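PDB 5XSW: chitinase, which probably acts as an endochitinase, hydrolysing chitin, is here the C-terminal part of a longer protein, and is seen with N-acetylglucosamine sugars bound beside its helical domain. Local coordinates for residues 213-216 and 217-220; 379-382 and 383-387; 220-223 and 224-227. All coordinates share one frame; numbering follows the deposited sequence.

Contact 1 of 3, residues 213-216 and 217-220; sequences ENWG and TAVT. With NAG (2-acetamido-2-deoxy-beta-D-glucopyranose), chain C.
The edge of the W215 indole turns to A218 and V219, with T220 reached obliquely, in a local contact at a helix-to-strand turn. It joins the end of helix 203-214 to strand 218-219 of a small antiparallel sheet. The same turn lines the glycan pocket, to which E213, N214 and W215 belong. The W215 side chain touches the neighbouring NDG sugar there. W215 is the first residue to leave the helical path. Its positive phi (54°) swings the chain round, and G216 carries it on to T217. The indole offers its six-membered ring to the strand. CE3 of W215 lies 3.4 Å from O of A218, which sits at the ring edge near its plane. O of V219 is also at that edge, farther off. CE3 of W215 meets CB of A218 at 4.0 Å, a small apolar touch. CB of T220 is 4.0 Å from CH2 of W215. The hydroxyl of T220 serves other partners, among them O of S178. T217 turns its OG1 back to O of M207 in the helix, and this ties the turn down.

The helix side holds the sugar. N2 of NAG donates to the backbone O of E213 at 2.7 Å, which helps to orient the acetamido group. N214 stands next to it. Its CG is anti to the backbone N (chi1 -168°), and OD1 of N214 comes to 3.5 Å from methyl carbon C8 of NAG. That same OD1 also accepts from N of Q242. Q251 and F371 also bind this sugar, as does R338 of the second subunit. The E213 chain is bent at chi2 (-70°). OE1 of E213 bonds to NE2 of H374, and OE2 of E213 accepts from O4 of NAG at 2.6 Å.

Contact 2 of 3, residues 379-382 and 383-387; sequences INIT and ATMDM
The carboxylate of D386 has the carbonyl oxygen of T382 squarely over one face. O of T382 is 3.0 Å from CG of D386 and only slightly farther from the two carboxylate oxygens. All are acceptors, so this is close packing of oxygens over the carboxylate carbon and not a bond. OD1 of D386 finds its donors elsewhere, in ND2 of N202 and ND2 of N204. The T382 and D386 side chains run alongside each other, with CG2 of T382 4.0 Å from OD2 of D386. Were D386 replaced by an alanine, the side-chain amides of N202 and N204 would probably lose the acceptor they share.

These residues lie toward the C-terminal part of helix 374-386, an alpha helix with the usual i to i-4 bonds. A383, M385 and D386 donate to I379, I381 and T382. The buried side packs on helix 203-214 and strand 179-181. There I381 and M385 both touch M181, and M385 also meets M207. The M385 chain bends at chi3 (81°), and SD of M385 lies 3.9 Å from CG2 of I381.

The peptide carbonyl of N380 is the second flat group. It is gripped from opposite faces of its plane, by N of T384 and by OG1 of T384. The hydroxyl bond is 2.8 Å from OG1 of T384 to O of N380, and the donor stands 35° above the plane. With chi1 at -55°, OG1 of T384 sits beside its own backbone N and can reach back one turn.

Contact 3 of 3, residues 220-223 and 224-227; sequences TKDP and AFKG
D222 accepts the backbone N-H groups of A224 and F225 in a surface turn. O of D222 takes N of F225 at 3.0 Å, the closing bond of a type I beta turn from D222 to F225. The donor stands well above the carbonyl plane. OD1 of D222 takes N of A224 at 3.1 Å, met on the anti side. This makes an Asx turn from D222 to A224, overlapping the beta turn. CG of D222 is anti to the backbone N (chi1 -166°), and this swings the carboxylate over the chain ahead. OD2 of D222 accepts N of S177 from a neighbouring loop. N of D222 donates to OG1 of T220 at 3.0 Å, an ST turn; the same hydroxyl also bonds O of S178.

The carboxylate meets the F225 ring obliquely, at CD1 and CE1. CD1 of F225 is 3.5 Å from CG of D222, and the two planes are 64° apart. T220 CG2 meets CB of F225 at 3.8 Å, crossing at about a right angle.

D222 thus takes N-H groups with its carbonyl and both carboxylate oxygens. OD1 and OD2 both accept, which is consistent with a charged carboxylate.

Overall arrangement
Along the chain, contact 1 comes first, contact 3 follows directly and shares T220, and contact 2 comes much later. The centres of contacts 1 and 3 are about 11 Å apart, and they touch: CZ2 of W215 is 3.9 Å from CE2 of F225. Contacts 1 and 2 have centres about 15 Å apart without touching. Contact 1 holds the end of helix 203-214, against which contact 2 packs, and both touch strand 179-181. Contacts 2 and 3 are about 22 Å apart, centre to centre. All lie on the same side of the chain's centre. Contact 1 lines the glycan pocket, contact 3 extends outward from it, and the helix of contact 2 begins at the pocket residue H374.

Contact 1 of 3, residues 213-216 and 217-220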
# COMPACT_ATOMS: atom_id res chain seq x y z
N GLU A 213 7.10 -14.24 -11.99
CA GLU A 213 6.51 -14.08 -10.64
C GLU A 213 5.93 -15.36 -10.08
O GLU A 213 6.04 -15.61 -8.87
CB GLU A 213 5.41 -13.02 -10.64
CG GLU A 213 6.00 -11.58 -10.81
CD GLU A 213 6.78 -11.10 -9.60
OE1 GLU A 213 7.31 -9.96 -9.71
OE2 GLU A 213 6.78 -11.79 -8.52
N ASN A 214 5.24 -16.14 -10.93
CA ASN A 214 4.57 -17.35 -10.40
C ASN A 214 4.20 -18.34 -11.48
O ASN A 214 3.17 -19.00 -11.39
CB ASN A 214 3.31 -16.90 -9.62
CG ASN A 214 2.64 -18.00 -8.76
OD1 ASN A 214 3.24 -19.04 -8.45
ND2 ASN A 214 1.36 -17.77 -8.40
N TRP A 215 5.03 -18.41 -12.52
CA TRP A 215 4.81 -19.40 -13.58
C TRP A 215 3.38 -19.26 -14.13
O TRP A 215 2.77 -20.24 -14.51
CB TRP A 215 5.01 -20.84 -13.04
CG TRP A 215 6.43 -21.29 -12.93
CD1 TRP A 215 7.24 -21.25 -11.78
CD2 TRP A 215 7.28 -21.79 -13.99
NE1 TRP A 215 8.47 -21.79 -12.07
CE2 TRP A 215 8.54 -22.10 -13.41
CE3 TRP A 215 7.08 -22.04 -15.36
CZ2 TRP A 215 9.60 -22.66 -14.16
CZ3 TRP A 215 8.15 -22.61 -16.10
CH2 TRP A 215 9.41 -22.87 -15.50
N GLY A 216 2.82 -18.05 -14.15
CA GLY A 216 1.38 -17.95 -14.48
C GLY A 216 1.12 -18.31 -15.94
O GLY A 216 0.07 -18.83 -16.29
N THR A 217 2.13 -18.11 -16.78
CA THR A 217 1.97 -18.05 -18.24
C THR A 217 3.06 -18.85 -18.93
O THR A 217 3.39 -18.57 -20.05
CB THR A 217 2.06 -16.58 -18.72
OG1 THR A 217 3.25 -16.02 -18.11
CG2 THR A 217 0.86 -15.80 -18.20
N ALA A 218 3.62 -19.84 -18.24
CA ALA A 218 4.62 -20.66 -18.86
C ALA A 218 4.52 -22.07 -18.30
O ALA A 218 4.15 -22.26 -17.14
CB ALA A 218 6.02 -20.10 -18.64
N VAL A 219 4.87 -23.06 -19.13
CA VAL A 219 4.89 -24.45 -18.66
C VAL A 219 6.29 -24.95 -18.95
O VAL A 219 7.03 -24.26 -19.62
CB VAL A 219 3.82 -25.33 -19.36
CG1 VAL A 219 2.40 -24.90 -18.93
CG2 VAL A 219 4.00 -25.25 -20.92
N THR A 220 6.63 -26.17 -18.50
CA THR A 220 7.99 -26.67 -18.73
C THR A 220 7.96 -28.20 -18.82
O THR A 220 7.09 -28.86 -18.24
CB THR A 220 8.99 -26.21 -17.57
OG1 THR A 220 10.28 -26.75 -17.81
CG2 THR A 220 8.50 -26.68 -16.20
C1 NAG C . 9.01 -15.63 -7.15
C2 NAG C . 7.99 -15.30 -6.13
C3 NAG C . 7.61 -13.82 -6.19
C4 NAG C . 8.81 -12.92 -6.14
C5 NAG C . 9.73 -13.31 -7.22
C6 NAG C . 10.97 -12.45 -7.12
C7 NAG C . 6.22 -16.92 -5.34
C8 NAG C . 4.94 -17.74 -5.65
N2 NAG C . 6.79 -16.14 -6.35
O3 NAG C . 6.71 -13.45 -5.13
O4 NAG C . 8.43 -11.56 -6.47
O5 NAG C . 10.15 -14.71 -7.08
O6 NAG C . 11.81 -13.01 -8.12
O7 NAG C . 6.75 -16.90 -4.22

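Contact 2 of 3, residues 379-382 and 383-387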
# COMPACT_ATOMS: atom_id res chain seq x y z
N ILE A 379 13.04 -9.33 -19.10
CA ILE A 379 13.45 -8.66 -20.34
C ILE A 379 13.78 -9.66 -21.44
O ILE A 379 13.32 -9.50 -22.58
CB ILE A 379 14.66 -7.71 -20.03
CG1 ILE A 379 14.12 -6.31 -19.76
CG2 ILE A 379 15.69 -7.81 -21.05
CD1 ILE A 379 13.47 -6.17 -18.47
N ASN A 380 14.51 -10.71 -21.09
CA ASN A 380 14.81 -11.78 -22.06
C ASN A 380 13.55 -12.45 -22.60
O ASN A 380 13.42 -12.69 -23.81
CB ASN A 380 15.73 -12.83 -21.42
CG ASN A 380 17.16 -12.27 -21.21
OD1 ASN A 380 17.66 -11.44 -22.00
ND2 ASN A 380 17.79 -12.67 -20.13
N ILE A 381 12.60 -12.75 -21.73
CA ILE A 381 11.38 -13.42 -22.22
C ILE A 381 10.53 -12.47 -23.09
O ILE A 381 9.99 -12.89 -24.13
CB ILE A 381 10.53 -14.00 -21.03
CG1 ILE A 381 11.31 -15.14 -20.38
CG2 ILE A 381 9.15 -14.51 -21.50
CD1 ILE A 381 10.60 -15.78 -19.12
N THR A 382 10.40 -11.22 -22.68
CA THR A 382 9.66 -10.25 -23.49
C THR A 382 10.30 -10.17 -24.90
O THR A 382 9.57 -10.18 -25.92
CB THR A 382 9.66 -8.84 -22.83
OG1 THR A 382 9.14 -8.95 -21.50
CG2 THR A 382 8.80 -7.80 -23.59
N ALA A 383 11.63 -10.03 -24.95
CA ALA A 383 12.35 -9.94 -26.24
C ALA A 383 12.10 -11.22 -27.08
O ALA A 383 11.81 -11.14 -28.26
CB ALA A 383 13.87 -9.72 -26.02
N THR A 384 12.23 -12.39 -26.48
CA THR A 384 11.99 -13.66 -27.19
C THR A 384 10.57 -13.80 -27.73
O THR A 384 10.37 -14.23 -28.85
CB THR A 384 12.32 -14.86 -26.28
OG1 THR A 384 13.68 -14.69 -25.82
CG2 THR A 384 12.22 -16.22 -27.02
N MET A 385 9.58 -13.43 -26.91
CA MET A 385 8.20 -13.45 -27.36
C MET A 385 7.97 -12.46 -28.51
O MET A 385 7.27 -12.77 -29.47
CB MET A 385 7.26 -13.10 -26.19
CG MET A 385 7.23 -14.22 -25.14
SD MET A 385 6.12 -13.77 -23.81
CE MET A 385 4.51 -14.20 -24.53
N ASP A 386 8.55 -11.28 -28.38
CA ASP A 386 8.43 -10.23 -29.42
C ASP A 386 8.92 -10.73 -30.80
O ASP A 386 8.44 -10.27 -31.83
CB ASP A 386 9.29 -9.02 -29.10
CG ASP A 386 8.77 -8.14 -27.93
OD1 ASP A 386 7.58 -8.22 -27.52
OD2 ASP A 386 9.58 -7.28 -27.50
N MET A 387 9.96 -11.57 -30.79
CA MET A 387 10.55 -12.12 -32.04
C MET A 387 9.77 -13.31 -32.61
O MET A 387 10.09 -13.79 -33.71
CB MET A 387 11.98 -12.59 -31.81
CG MET A 387 12.94 -11.50 -31.37
SD MET A 387 13.04 -10.24 -32.68
CE MET A 387 13.92 -11.19 -33.95

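Contact 3 of 3, residues 220-223 and 224-227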
# COMPACT_ATOMS: atom_id res chain seq x y z
N THR A 220 6.63 -26.17 -18.50
CA THR A 220 7.99 -26.67 -18.73
C THR A 220 7.96 -28.20 -18.82
O THR A 220 7.09 -28.86 -18.24
CB THR A 220 8.99 -26.21 -17.57
OG1 THR A 220 10.28 -26.75 -17.81
CG2 THR A 220 8.50 -26.68 -16.20
N LYS A 221 8.90 -28.77 -19.57
CA LYS A 221 9.13 -30.22 -19.53
C LYS A 221 10.14 -30.64 -18.49
O LYS A 221 10.43 -31.80 -18.36
CB LYS A 221 9.60 -30.74 -20.88
CG LYS A 221 8.71 -30.38 -22.02
CD LYS A 221 9.12 -31.14 -23.25
CE LYS A 221 8.00 -31.23 -24.28
NZ LYS A 221 8.56 -31.24 -25.67
N ASP A 222 10.72 -29.67 -17.78
CA ASP A 222 11.73 -29.95 -16.74
C ASP A 222 11.11 -30.78 -15.64
O ASP A 222 10.17 -30.35 -14.97
CB ASP A 222 12.27 -28.64 -16.14
CG ASP A 222 13.57 -28.85 -15.31
OD1 ASP A 222 13.69 -29.88 -14.63
OD2 ASP A 222 14.45 -27.97 -15.37
N PRO A 223 11.62 -32.02 -15.47
CA PRO A 223 10.90 -32.94 -14.56
C PRO A 223 11.14 -32.60 -13.08
O PRO A 223 10.40 -33.11 -12.24
CB PRO A 223 11.47 -34.32 -14.94
CG PRO A 223 12.86 -34.01 -15.44
CD PRO A 223 12.77 -32.67 -16.14
N ALA A 224 12.10 -31.74 -12.78
CA ALA A 224 12.29 -31.23 -11.43
C ALA A 224 11.08 -30.41 -10.99
O ALA A 224 10.88 -30.13 -9.81
CB ALA A 224 13.54 -30.37 -11.36
N PHE A 225 10.28 -29.98 -11.96
CA PHE A 225 9.28 -28.97 -11.67
C PHE A 225 7.88 -29.46 -11.64
O PHE A 225 7.09 -29.11 -12.51
CB PHE A 225 9.38 -27.84 -12.68
CG PHE A 225 10.49 -26.96 -12.42
CD1 PHE A 225 11.78 -27.35 -12.75
CD2 PHE A 225 10.30 -25.78 -11.77
CE1 PHE A 225 12.83 -26.57 -12.45
CE2 PHE A 225 11.36 -24.98 -11.49
CZ PHE A 225 12.62 -25.35 -11.82
N LYS A 226 7.56 -30.23 -10.60
CA LYS A 226 6.20 -30.61 -10.31
C LYS A 226 5.25 -29.42 -10.48
O LYS A 226 5.56 -28.26 -10.13
CB LYS A 226 6.09 -31.18 -8.90
CG LYS A 226 7.13 -32.28 -8.61
CD LYS A 226 7.00 -32.80 -7.17
CE LYS A 226 7.98 -33.93 -6.90
NZ LYS A 226 7.81 -34.48 -5.52
N GLY A 227 4.11 -29.72 -11.07
CA GLY A 227 3.07 -28.75 -11.30
C GLY A 227 1.87 -29.47 -11.85
O GLY A 227 1.83 -30.72 -11.88